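Local coordinates for protein serine--tRNA ligase, cytoplasmic (Candida albicans, PDB 3QO8) that catalyses the ATP-dependent attachment of serine to tRNA(Ser) in two steps, through a seryl-adenylate intermediate, at residues K19-K24 against G109-E114; E324-S329 against T404-E409; K365-C370 against E409-C414. All blocks are in the same frame, centred on the assembly; numbering follows the deposited sequence.

Contact 1 (K19-K24 against G109-E114); sequences KASQKK and GNIVHE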
loop_
_atom_site.group_PDB
_atom_site.type_symbol
_atom_site.label_atom_id
_atom_site.label_comp_id
_atom_site.label_asym_id
_atom_site.label_seq_id
_atom_site.Cartn_x
_atom_site.Cartn_y
_atom_site.Cartn_z
ATOM N N LYS A 19 23.002 -32.403 3.268
ATOM C CA LYS A 19 24.097 -31.904 4.099
ATOM C C LYS A 19 25.078 -31.068 3.273
ATOM O O LYS A 19 25.556 -30.026 3.721
ATOM C CB LYS A 19 24.865 -33.057 4.759
ATOM C CG LYS A 19 24.119 -33.783 5.867
ATOM C CD LYS A 19 25.108 -34.385 6.854
ATOM C CE LYS A 19 24.450 -35.357 7.821
ATOM N NZ LYS A 19 24.350 -36.728 7.244
ATOM N N ALA A 20 25.398 -31.547 2.076
ATOM C CA ALA A 20 26.296 -30.813 1.191
ATOM C C ALA A 20 25.671 -29.461 0.869
ATOM O O ALA A 20 26.354 -28.444 0.834
ATOM C CB ALA A 20 26.559 -31.598 -0.078
ATOM N N SER A 21 24.357 -29.448 0.652
ATOM C CA SER A 21 23.680 -28.211 0.302
ATOM C C SER A 21 23.745 -27.250 1.476
ATOM O O SER A 21 24.068 -26.075 1.302
ATOM C CB SER A 21 22.214 -28.471 -0.074
ATOM O OG SER A 21 21.562 -27.260 -0.411
ATOM N N GLN A 22 23.440 -27.751 2.672
ATOM C CA GLN A 22 23.500 -26.926 3.883
ATOM C C GLN A 22 24.875 -26.278 4.037
ATOM O O GLN A 22 24.997 -25.110 4.415
ATOM C CB GLN A 22 23.169 -27.761 5.120
ATOM C CG GLN A 22 21.670 -28.114 5.239
ATOM C CD GLN A 22 20.795 -26.883 5.344
ATOM O OE1 GLN A 22 20.245 -26.410 4.352
ATOM N NE2 GLN A 22 20.671 -26.349 6.550
ATOM N N LYS A 23 25.906 -27.057 3.741
ATOM C CA LYS A 23 27.282 -26.591 3.848
ATOM C C LYS A 23 27.536 -25.457 2.864
ATOM O O LYS A 23 28.086 -24.418 3.232
ATOM C CB LYS A 23 28.239 -27.753 3.588
ATOM C CG LYS A 23 29.585 -27.640 4.280
ATOM C CD LYS A 23 30.230 -29.016 4.360
ATOM C CE LYS A 23 29.213 -30.044 4.862
ATOM N NZ LYS A 23 29.728 -31.443 4.873
ATOM N N LYS A 24 27.121 -25.655 1.614
ATOM C CA LYS A 24 27.229 -24.608 0.594
ATOM C C LYS A 24 26.512 -23.331 1.011
ATOM O O LYS A 24 26.962 -22.230 0.703
ATOM C CB LYS A 24 26.650 -25.091 -0.734
ATOM C CG LYS A 24 27.410 -26.235 -1.364
ATOM C CD LYS A 24 26.891 -26.501 -2.753
ATOM C CE LYS A 24 27.442 -27.787 -3.321
ATOM N NZ LYS A 24 26.728 -28.086 -4.598
ATOM N N GLY A 109 17.140 -25.150 3.983
ATOM C CA GLY A 109 17.013 -24.512 2.687
ATOM C C GLY A 109 16.873 -25.508 1.553
ATOM O O GLY A 109 17.203 -26.683 1.692
ATOM N N ASN A 110 16.355 -25.033 0.428
ATOM C CA ASN A 110 16.205 -25.852 -0.764
ATOM C C ASN A 110 17.581 -26.382 -1.214
ATOM O O ASN A 110 18.619 -25.778 -0.912
ATOM C CB ASN A 110 15.572 -25.007 -1.872
ATOM C CG ASN A 110 14.906 -25.846 -2.936
ATOM O OD1 ASN A 110 14.939 -27.068 -2.881
ATOM N ND2 ASN A 110 14.273 -25.187 -3.903
ATOM N N ILE A 111 17.593 -27.505 -1.927
ATOM C CA ILE A 111 18.854 -28.068 -2.422
ATOM C C ILE A 111 19.488 -27.150 -3.449
ATOM O O ILE A 111 18.911 -26.894 -4.507
ATOM C CB ILE A 111 18.656 -29.438 -3.090
ATOM C CG1 ILE A 111 17.965 -30.409 -2.132
ATOM C CG2 ILE A 111 20.003 -29.995 -3.580
ATOM C CD1 ILE A 111 18.541 -30.381 -0.762
ATOM N N VAL A 112 20.678 -26.656 -3.139
ATOM C CA VAL A 112 21.400 -25.808 -4.073
ATOM C C VAL A 112 21.788 -26.568 -5.336
ATOM O O VAL A 112 22.417 -27.624 -5.281
ATOM C CB VAL A 112 22.661 -25.203 -3.443
ATOM C CG1 VAL A 112 23.376 -24.352 -4.469
ATOM C CG2 VAL A 112 22.281 -24.384 -2.219
ATOM N N HIS A 113 21.404 -26.009 -6.474
ATOM C CA HIS A 113 21.665 -26.625 -7.758
ATOM C C HIS A 113 23.170 -26.776 -7.973
ATOM O O HIS A 113 23.956 -25.885 -7.639
ATOM C CB HIS A 113 21.031 -25.792 -8.867
ATOM C CG HIS A 113 21.020 -26.469 -10.199
ATOM N ND1 HIS A 113 21.901 -26.140 -11.206
ATOM C CD2 HIS A 113 20.242 -27.462 -10.689
ATOM C CE1 HIS A 113 21.659 -26.893 -12.263
ATOM N NE2 HIS A 113 20.657 -27.702 -11.978
ATOM N N GLU A 114 23.565 -27.923 -8.511
ATOM C CA GLU A 114 24.982 -28.239 -8.708
ATOM C C GLU A 114 25.766 -27.211 -9.511
ATOM O O GLU A 114 26.991 -27.146 -9.415
ATOM C CB GLU A 114 25.128 -29.615 -9.360
ATOM C CG GLU A 114 24.813 -30.764 -8.422
ATOM C CD GLU A 114 25.818 -30.880 -7.289
ATOM O OE1 GLU A 114 26.848 -30.169 -7.332
ATOM O OE2 GLU A 114 25.582 -31.685 -6.358
HETATM O O HOH W 1 19.929 -26.980 1.665
HETATM O O HOH W 2 19.084 -24.067 5.746
HETATM O O HOH W 3 26.448 -25.955 -6.219
HETATM O O HOH W 4 24.079 -28.498 -3.412
#
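The buried hydroxyl of S21 is the polar centre of this contact. V112 N points its hydrogen almost straight at S21 OG (2.9 Å, 170°), a backbone donor taken up by a helix side chain, and a water lies 2.7 Å from S21 OG as well. The hydroxyl can reach across because OG is anti to the backbone N of S21 (chi1 180°), which sends it off the helix towards the loop. Serine suits the spot: it is short enough for I111 CD1 to rest near S21 CB and for V112 CG2 to lie against the hydroxyl, yet it still satisfies a buried N-H.

The same water lies within hydrogen-bonding distance of G109 O and Q22 OE1, and probably does not donate to every acceptor around it at once; water thus supplements the direct bonds between helix and loop. Q22 bends at its second torsion and brings OE1 to G109 N, but this direct bond is weak (3.4 Å); G109 N is also held by a second water, shared with Q22 NE2. S28 O takes another bond from Q22 NE2 and helps fix the amide's orientation.

One turn on from S21, K24 stretches out beyond CG and crosses E114 at about a right angle. Its salt bridge is long and weak, 3.4 Å from K24 NZ to E114 OE1, and two waters add to the link, joining K24 NZ to V112 O and to H113 O. From the loop, N110 ND2 reaches T374 and A347 of the catalytic part.

Helix 15-25 is thereby fastened to the chain leaving helix 74-107, at the base of the helical arm, the N-terminal tRNA-binding extension characteristic of seryl-tRNA synthetases.

Contact 2 (E324-S329 against T404-E409); sequences EEFYQS and TLSATE. With SSA (5'-O-(N-(L-seryl)-sulfamoyl)adenosine), chain B; SSA (5'-O-(N-(L-seryl)-sulfamoyl)adenosine), chain D.
A classic beta bulge, with L405 and S406 both facing I301, lies within motif 3 of this class II synthetase, at the junction where the last strand of the catalytic sheet gives way to helix 408-419. Helix 312-329 lies against the bulge with two aromatic side chains.

Y327 makes the polar link. Its hydroxyl donates to L405 O at 2.6 Å from OH, in the carbonyl plane and on a lone pair (C=O...donor angle 140°), and L405 O lies at the edge of the phenol ring, near its plane. A water donates to Y327 OH at 2.8 Å and accepts from A407 N, also at 2.8 Å, giving the backbone N-H at the start of the helix a partner. Tyrosine fits because its hydroxyl serves both as donor and acceptor at the end of a long, rigid ring.

F326 supplies the apolar half. With CG anti to the backbone N (chi1 -176°), its ring is carried off the helix onto L405, and the two side chains cross at about a right angle: L405 CD2 stands over one face, 4.2 Å from the centroid of the F326 ring, in a CH-pi contact, while L405 CD1 touches F326 CB at 3.7 Å. S406 CB nears the ring obliquely at F326 CE2. F326 CD2 in turn lies 3.8 Å above the plane of the Y327 ring, over its centre.

The same 404-409 segment also lines the active site. A407 CB, small enough to admit the ribose, lies 3.4 Å from C1' of the bound seryl-sulfamoyl adenosine, and T404 OG1 donates to the inhibitor's seryl hydroxyl, OG, at 2.6 Å.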
loop_
_atom_site.group_PDB
_atom_site.type_symbol
_atom_site.label_atom_id
_atom_site.label_comp_id
_atom_site.label_asym_id
_atom_site.label_seq_id
_atom_site.Cartn_x
_atom_site.Cartn_y
_atom_site.Cartn_z
ATOM N N GLU A 324 16.253 -9.490 -19.496
ATOM C CA GLU A 324 17.334 -8.919 -20.298
ATOM C C GLU A 324 16.766 -8.132 -21.477
ATOM O O GLU A 324 17.174 -7.000 -21.750
ATOM C CB GLU A 324 18.252 -10.023 -20.805
ATOM C CG GLU A 324 19.027 -10.717 -19.704
ATOM C CD GLU A 324 20.014 -11.719 -20.269
ATOM O OE1 GLU A 324 21.002 -11.291 -20.913
ATOM O OE2 GLU A 324 19.797 -12.928 -20.078
ATOM N N GLU A 325 15.821 -8.739 -22.181
ATOM C CA GLU A 325 15.199 -8.078 -23.317
ATOM C C GLU A 325 14.564 -6.759 -22.882
ATOM O O GLU A 325 14.684 -5.738 -23.564
ATOM C CB GLU A 325 14.162 -8.994 -23.974
ATOM C CG GLU A 325 13.521 -8.395 -25.210
ATOM C CD GLU A 325 12.386 -9.257 -25.780
ATOM O OE1 GLU A 325 12.181 -10.396 -25.297
ATOM O OE2 GLU A 325 11.694 -8.780 -26.706
ATOM N N PHE A 326 13.891 -6.773 -21.737
ATOM C CA PHE A 326 13.302 -5.554 -21.195
ATOM C C PHE A 326 14.361 -4.451 -20.999
ATOM O O PHE A 326 14.160 -3.313 -21.438
ATOM C CB PHE A 326 12.568 -5.864 -19.878
ATOM C CG PHE A 326 11.836 -4.673 -19.278
ATOM C CD1 PHE A 326 10.578 -4.307 -19.730
ATOM C CD2 PHE A 326 12.421 -3.928 -18.260
ATOM C CE1 PHE A 326 9.903 -3.223 -19.172
ATOM C CE2 PHE A 326 11.761 -2.838 -17.703
ATOM C CZ PHE A 326 10.503 -2.480 -18.163
ATOM N N TYR A 327 15.484 -4.771 -20.349
ATOM C CA TYR A 327 16.516 -3.745 -20.130
ATOM C C TYR A 327 17.222 -3.336 -21.412
ATOM O O TYR A 327 17.602 -2.171 -21.589
ATOM C CB TYR A 327 17.484 -4.132 -18.993
ATOM C CG TYR A 327 16.693 -4.095 -17.723
ATOM C CD1 TYR A 327 16.431 -2.890 -17.099
ATOM C CD2 TYR A 327 16.107 -5.242 -17.212
ATOM C CE1 TYR A 327 15.634 -2.830 -15.964
ATOM C CE2 TYR A 327 15.307 -5.191 -16.074
ATOM C CZ TYR A 327 15.077 -3.984 -15.462
ATOM O OH TYR A 327 14.268 -3.919 -14.342
ATOM N N GLN A 328 17.370 -4.283 -22.328
ATOM C CA GLN A 328 17.922 -3.933 -23.631
ATOM C C GLN A 328 17.026 -2.913 -24.320
ATOM O O GLN A 328 17.512 -1.976 -24.960
ATOM C CB GLN A 328 18.072 -5.172 -24.505
ATOM C CG GLN A 328 19.166 -6.083 -24.032
ATOM C CD GLN A 328 19.385 -7.230 -24.976
ATOM O OE1 GLN A 328 19.032 -7.146 -26.150
ATOM N NE2 GLN A 328 19.971 -8.314 -24.473
ATOM N N SER A 329 15.717 -3.092 -24.166
ATOM C CA SER A 329 14.738 -2.216 -24.811
ATOM C C SER A 329 14.783 -0.803 -24.226
ATOM O O SER A 329 14.377 0.165 -24.869
ATOM C CB SER A 329 13.325 -2.805 -24.694
ATOM O OG SER A 329 12.713 -2.451 -23.466
ATOM N N THR A 404 12.147 -10.561 -10.940
ATOM C CA THR A 404 11.818 -9.170 -11.160
ATOM C C THR A 404 11.718 -8.931 -12.665
ATOM O O THR A 404 12.537 -9.436 -13.421
ATOM C CB THR A 404 12.925 -8.258 -10.633
ATOM O OG1 THR A 404 13.318 -8.685 -9.321
ATOM C CG2 THR A 404 12.453 -6.807 -10.609
ATOM N N LEU A 405 10.716 -8.180 -13.109
ATOM C CA LEU A 405 10.828 -7.559 -14.421
ATOM C C LEU A 405 11.362 -6.149 -14.201
ATOM O O LEU A 405 12.461 -5.830 -14.628
ATOM C CB LEU A 405 9.499 -7.520 -15.192
ATOM C CG LEU A 405 9.722 -6.865 -16.566
ATOM C CD1 LEU A 405 10.417 -7.830 -17.539
ATOM C CD2 LEU A 405 8.452 -6.321 -17.172
ATOM N N SER A 406 10.594 -5.309 -13.510
ATOM C CA SER A 406 11.085 -3.979 -13.142
ATOM C C SER A 406 10.580 -3.524 -11.786
ATOM O O SER A 406 9.373 -3.410 -11.579
ATOM C CB SER A 406 10.711 -2.931 -14.195
ATOM O OG SER A 406 11.148 -1.630 -13.799
ATOM N N ALA A 407 11.509 -3.298 -10.859
ATOM C CA ALA A 407 11.217 -2.532 -9.658
ATOM C C ALA A 407 11.295 -1.085 -10.113
ATOM O O ALA A 407 12.367 -0.593 -10.457
ATOM C CB ALA A 407 12.242 -2.818 -8.585
ATOM N N THR A 408 10.155 -0.403 -10.170
ATOM C CA THR A 408 10.082 0.782 -11.019
ATOM C C THR A 408 10.881 1.992 -10.502
ATOM O O THR A 408 11.557 2.672 -11.283
ATOM C CB THR A 408 8.610 1.176 -11.334
ATOM O OG1 THR A 408 7.924 1.457 -10.112
ATOM C CG2 THR A 408 7.880 0.004 -12.039
ATOM N N GLU A 409 10.788 2.286 -9.214
ATOM C CA GLU A 409 11.532 3.429 -8.683
ATOM C C GLU A 409 13.048 3.215 -8.885
ATOM O O GLU A 409 13.763 4.139 -9.282
ATOM C CB GLU A 409 11.212 3.682 -7.207
ATOM C CG GLU A 409 9.892 4.504 -6.979
ATOM C CD GLU A 409 8.621 3.654 -6.981
ATOM O OE1 GLU A 409 8.710 2.427 -7.157
ATOM O OE2 GLU A 409 7.515 4.229 -6.814
HETATM N N10 SSA B . 10.147 -11.593 -5.892
HETATM C CA SSA B . 11.591 -11.449 -6.064
HETATM C CB SSA B . 11.914 -11.122 -7.522
HETATM O OG SSA B . 11.480 -9.787 -7.848
HETATM C C9 SSA B . 12.120 -10.368 -5.164
HETATM O O9 SSA B . 11.369 -9.665 -4.497
HETATM N N8 SSA B . 13.440 -10.220 -5.145
HETATM S S1 SSA B . 14.167 -8.947 -4.499
HETATM O O1S SSA B . 14.079 -8.912 -3.067
HETATM O O2S SSA B . 15.534 -8.957 -4.903
HETATM O "O5'" SSA B . 13.547 -7.657 -5.071
HETATM C "C5'" SSA B . 13.426 -7.463 -6.470
HETATM C "C4'" SSA B . 13.936 -6.065 -6.833
HETATM O "O4'" SSA B . 13.220 -5.015 -6.171
HETATM C "C3'" SSA B . 15.380 -5.822 -6.452
HETATM O "O3'" SSA B . 16.250 -6.454 -7.403
HETATM C "C2'" SSA B . 15.436 -4.300 -6.489
HETATM O "O2'" SSA B . 15.545 -3.834 -7.848
HETATM C "C1'" SSA B . 14.060 -3.887 -5.964
HETATM N N9 SSA B . 14.132 -3.584 -4.520
HETATM C C8 SSA B . 14.343 -4.456 -3.520
HETATM N N7 SSA B . 14.352 -3.778 -2.352
HETATM C C5 SSA B . 14.136 -2.481 -2.638
HETATM C C6 SSA B . 14.028 -1.343 -1.862
HETATM N N6 SSA B . 14.159 -1.448 -0.522
HETATM N N1 SSA B . 13.796 -0.151 -2.459
HETATM C C2 SSA B . 13.672 -0.068 -3.789
HETATM N N3 SSA B . 13.760 -1.156 -4.565
HETATM C C4 SSA B . 14.005 -2.364 -4.007
HETATM N N10 SSA D . 19.170 -0.950 -32.014
HETATM C CA SSA D . 18.566 0.366 -31.921
HETATM C CB SSA D . 17.050 0.208 -31.863
HETATM O OG SSA D . 16.426 1.486 -31.692
HETATM C C9 SSA D . 19.064 1.063 -30.684
HETATM O O9 SSA D . 18.720 2.206 -30.435
HETATM N N8 SSA D . 19.879 0.365 -29.893
HETATM S S1 SSA D . 20.336 0.930 -28.461
HETATM O O1S SSA D . 20.937 -0.138 -27.711
HETATM O O2S SSA D . 21.275 2.006 -28.640
HETATM O "O5'" SSA D . 19.098 1.470 -27.721
HETATM C "C5'" SSA D . 18.215 0.606 -27.010
HETATM C "C4'" SSA D . 16.912 1.361 -26.766
HETATM O "O4'" SSA D . 17.077 2.361 -25.757
HETATM C "C3'" SSA D . 16.451 2.098 -28.013
HETATM O "O3'" SSA D . 15.469 1.337 -28.724
HETATM C "C2'" SSA D . 15.847 3.386 -27.502
HETATM O "O2'" SSA D . 14.439 3.235 -27.340
HETATM C "C1'" SSA D . 16.474 3.601 -26.138
HETATM N N9 SSA D . 17.490 4.669 -26.291
HETATM C C8 SSA D . 18.826 4.519 -26.342
HETATM N N7 SSA D . 19.388 5.742 -26.504
HETATM C C5 SSA D . 18.391 6.653 -26.557
HETATM C C6 SSA D . 18.354 8.034 -26.704
HETATM N N6 SSA D . 19.496 8.759 -26.834
HETATM N N1 SSA D . 17.152 8.654 -26.720
HETATM C C2 SSA D . 16.011 7.962 -26.588
HETATM N N3 SSA D . 16.020 6.631 -26.443
HETATM C C4 SSA D . 17.197 5.962 -26.429
HETATM O O HOH W 5 14.247 -3.302 -11.634
#

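Contact 3 (K365-C370 against E409-C414); sequences KELVSC and ERTICC. With MG (magnesium ion), chain C; SSA (5'-O-(N-(L-seryl)-sulfamoyl)adenosine), chain B.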
loop_
_atom_site.group_PDB
_atom_site.type_symbol
_atom_site.label_atom_id
_atom_site.label_comp_id
_atom_site.label_asym_id
_atom_site.label_seq_id
_atom_site.Cartn_x
_atom_site.Cartn_y
_atom_site.Cartn_z
ATOM N N LYS A 365 24.625 -2.159 -10.348
ATOM C CA LYS A 365 23.711 -2.268 -9.199
ATOM C C LYS A 365 22.559 -3.198 -9.502
ATOM O O LYS A 365 21.981 -3.145 -10.582
ATOM C CB LYS A 365 23.131 -0.899 -8.833
ATOM C CG LYS A 365 24.178 0.204 -8.661
ATOM C CD LYS A 365 24.847 0.116 -7.317
ATOM C CE LYS A 365 24.204 1.069 -6.329
ATOM N NZ LYS A 365 24.920 1.049 -5.023
ATOM N N GLU A 366 22.204 -4.022 -8.528
ATOM C CA GLU A 366 21.125 -4.982 -8.697
ATOM C C GLU A 366 19.774 -4.330 -9.059
ATOM O O GLU A 366 19.290 -3.464 -8.338
ATOM C CB GLU A 366 20.971 -5.766 -7.405
ATOM C CG GLU A 366 19.802 -6.742 -7.439
ATOM C CD GLU A 366 19.337 -7.128 -6.052
ATOM O OE1 GLU A 366 20.128 -7.003 -5.094
ATOM O OE2 GLU A 366 18.177 -7.558 -5.924
ATOM N N LEU A 367 19.169 -4.747 -10.170
ATOM C CA LEU A 367 17.793 -4.325 -10.512
ATOM C C LEU A 367 16.824 -5.510 -10.550
ATOM O O LEU A 367 15.610 -5.330 -10.520
ATOM C CB LEU A 367 17.741 -3.652 -11.888
ATOM C CG LEU A 367 18.461 -2.312 -12.070
ATOM C CD1 LEU A 367 18.011 -1.684 -13.370
ATOM C CD2 LEU A 367 18.173 -1.374 -10.915
ATOM N N VAL A 368 17.372 -6.714 -10.671
ATOM C CA VAL A 368 16.571 -7.904 -10.894
ATOM C C VAL A 368 17.155 -9.112 -10.178
ATOM O O VAL A 368 18.372 -9.337 -10.240
ATOM C CB VAL A 368 16.480 -8.233 -12.412
ATOM C CG1 VAL A 368 15.915 -9.637 -12.635
ATOM C CG2 VAL A 368 15.646 -7.187 -13.148
ATOM N N SER A 369 16.295 -9.877 -9.497
ATOM C CA SER A 369 16.650 -11.229 -9.065
ATOM C C SER A 369 15.699 -12.213 -9.721
ATOM O O SER A 369 14.491 -11.988 -9.755
ATOM C CB SER A 369 16.560 -11.392 -7.546
ATOM O OG SER A 369 17.654 -10.770 -6.906
ATOM N N CYS A 370 16.254 -13.310 -10.220
ATOM C CA CYS A 370 15.513 -14.338 -10.927
ATOM C C CYS A 370 15.863 -15.682 -10.286
ATOM O O CYS A 370 17.028 -16.078 -10.276
ATOM C CB CYS A 370 15.919 -14.333 -12.409
ATOM S SG CYS A 370 15.128 -15.639 -13.447
ATOM N N GLU A 409 10.788 2.286 -9.214
ATOM C CA GLU A 409 11.532 3.429 -8.683
ATOM C C GLU A 409 13.048 3.215 -8.885
ATOM O O GLU A 409 13.763 4.139 -9.282
ATOM C CB GLU A 409 11.212 3.682 -7.207
ATOM C CG GLU A 409 9.892 4.504 -6.979
ATOM C CD GLU A 409 8.621 3.654 -6.981
ATOM O OE1 GLU A 409 8.710 2.427 -7.157
ATOM O OE2 GLU A 409 7.515 4.229 -6.814
ATOM N N ARG A 410 13.537 2.007 -8.617
ATOM C CA ARG A 410 14.973 1.747 -8.804
ATOM C C ARG A 410 15.359 1.759 -10.283
ATOM O O ARG A 410 16.432 2.244 -10.663
ATOM C CB ARG A 410 15.435 0.450 -8.125
ATOM C CG ARG A 410 16.963 0.280 -8.207
ATOM C CD ARG A 410 17.477 -0.952 -7.451
ATOM N NE ARG A 410 17.274 -0.797 -6.016
ATOM C CZ ARG A 410 17.750 -1.642 -5.111
ATOM N NH1 ARG A 410 18.482 -2.687 -5.499
ATOM N NH2 ARG A 410 17.512 -1.426 -3.823
ATOM N N THR A 411 14.472 1.245 -11.132
ATOM C CA THR A 411 14.694 1.330 -12.567
ATOM C C THR A 411 14.738 2.787 -13.034
ATOM O O THR A 411 15.519 3.134 -13.899
ATOM C CB THR A 411 13.629 0.539 -13.354
ATOM O OG1 THR A 411 13.794 -0.851 -13.062
ATOM C CG2 THR A 411 13.795 0.751 -14.853
ATOM N N ILE A 412 13.893 3.638 -12.462
ATOM C CA ILE A 412 13.967 5.062 -12.763
ATOM C C ILE A 412 15.350 5.604 -12.422
ATOM O O ILE A 412 15.939 6.359 -13.204
ATOM C CB ILE A 412 12.896 5.876 -12.017
ATOM C CG1 ILE A 412 11.512 5.637 -12.652
ATOM C CG2 ILE A 412 13.272 7.378 -12.043
ATOM C CD1 ILE A 412 10.316 6.206 -11.835
ATOM N N CYS A 413 15.887 5.210 -11.272
ATOM C CA CYS A 413 17.234 5.671 -10.902
ATOM C C CYS A 413 18.273 5.357 -11.985
ATOM O O CYS A 413 19.121 6.184 -12.308
ATOM C CB CYS A 413 17.670 5.058 -9.573
ATOM S SG CYS A 413 16.644 5.582 -8.182
ATOM N N CYS A 414 18.194 4.166 -12.562
ATOM C CA CYS A 414 19.147 3.771 -13.608
ATOM C C CYS A 414 18.957 4.593 -14.887
ATOM O O CYS A 414 19.927 5.032 -15.536
ATOM C CB CYS A 414 18.992 2.287 -13.929
ATOM S SG CYS A 414 20.297 1.670 -15.004
HETATM MG MG MG C . 17.806 -9.661 -4.781
HETATM N N10 SSA B . 10.147 -11.593 -5.892
HETATM C CA SSA B . 11.591 -11.449 -6.064
HETATM C CB SSA B . 11.914 -11.122 -7.522
HETATM O OG SSA B . 11.480 -9.787 -7.848
HETATM C C9 SSA B . 12.120 -10.368 -5.164
HETATM O O9 SSA B . 11.369 -9.665 -4.497
HETATM N N8 SSA B . 13.440 -10.220 -5.145
HETATM S S1 SSA B . 14.167 -8.947 -4.499
HETATM O O1S SSA B . 14.079 -8.912 -3.067
HETATM O O2S SSA B . 15.534 -8.957 -4.903
HETATM O "O5'" SSA B . 13.547 -7.657 -5.071
HETATM C "C5'" SSA B . 13.426 -7.463 -6.470
HETATM C "C4'" SSA B . 13.936 -6.065 -6.833
HETATM O "O4'" SSA B . 13.220 -5.015 -6.171
HETATM C "C3'" SSA B . 15.380 -5.822 -6.452
HETATM O "O3'" SSA B . 16.250 -6.454 -7.403
HETATM C "C2'" SSA B . 15.436 -4.300 -6.489
HETATM O "O2'" SSA B . 15.545 -3.834 -7.848
HETATM C "C1'" SSA B . 14.060 -3.887 -5.964
HETATM N N9 SSA B . 14.132 -3.584 -4.520
HETATM C C8 SSA B . 14.343 -4.456 -3.520
HETATM N N7 SSA B . 14.352 -3.778 -2.352
HETATM C C5 SSA B . 14.136 -2.481 -2.638
HETATM C C6 SSA B . 14.028 -1.343 -1.862
HETATM N N6 SSA B . 14.159 -1.448 -0.522
HETATM N N1 SSA B . 13.796 -0.151 -2.459
HETATM C C2 SSA B . 13.672 -0.068 -3.789
HETATM N N3 SSA B . 13.760 -1.156 -4.565
HETATM C C4 SSA B . 14.005 -2.364 -4.007
HETATM O O HOH W 5 14.247 -3.302 -11.634
HETATM O O HOH W 6 18.449 -8.788 -2.508
HETATM O O HOH W 7 20.101 -10.308 -4.730
HETATM O O HOH W 8 16.978 -11.819 -3.594
#
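R410 NH1 donates to E366 O at 3.1 Å, nearly straight. The acceptor lies in the guanidinium plane, at its edge, while the donor is tilted 26° from the carbonyl plane. This bond helps hold the flat cation against C2' of the seryl-sulfamoyl adenosine and over its adenine, R410 NH2 lying 3.6 Å from the base's C4. Long and flat, R410 is consistent with the motif 3 arginine of class II synthetases, which packs on the adenylate.

E366 OE2 accepts from the inhibitor's O3' at 2.7 Å and also binds magnesium at 2.4 Å, a double task suited to an anionic carboxylate. S369 OG, the sulfamoyl oxygen O2S and three waters complete the metal's six ligands. L367 O accepts from O2'; a water lies 2.7 Å from L367 O and 2.9 Å from T411 OG1, which also hydrogen-bonds S406 OG.

Behind these polar atoms, L367 CD2 lies 3.4 Å from R410 CG, and CD1 reaches C414 CB. R410 bends at chi3 (-67°), turning the guanidinium to its partners. Further out, F293 O accepts from R410 NE and the F293 ring makes a cation-pi contact, while D353 bonds S369 OG.

The axes of segments 365-370 and 409-414 approach to 9.2 Å, their directions 138° apart. L367 and V368 form a classic beta bulge facing L354 of strand 350-358, and helix 312-329 covers both through Y327.

Contacts 2 and 3 form one unit of the catalytic core, their centres 7 Å apart. They share E409 and helix 408-419, and a hydrogen bond probably joins S406 OG to T411 OG1 (2.9 Å). Both also use the same water. The same inhibitor molecule lies against both: contact 2 meets its seryl hydroxyl and ribose, contact 3 its ribose hydroxyls and, through magnesium, its sulfamoyl group. A second inhibitor molecule sits by Q328 and S329, at the C-terminal end of segment 324-329. Contact 1 belongs to the N-terminal extension; its nearest atoms are about 11 Å from contact 3 and about 16 Å from contact 2.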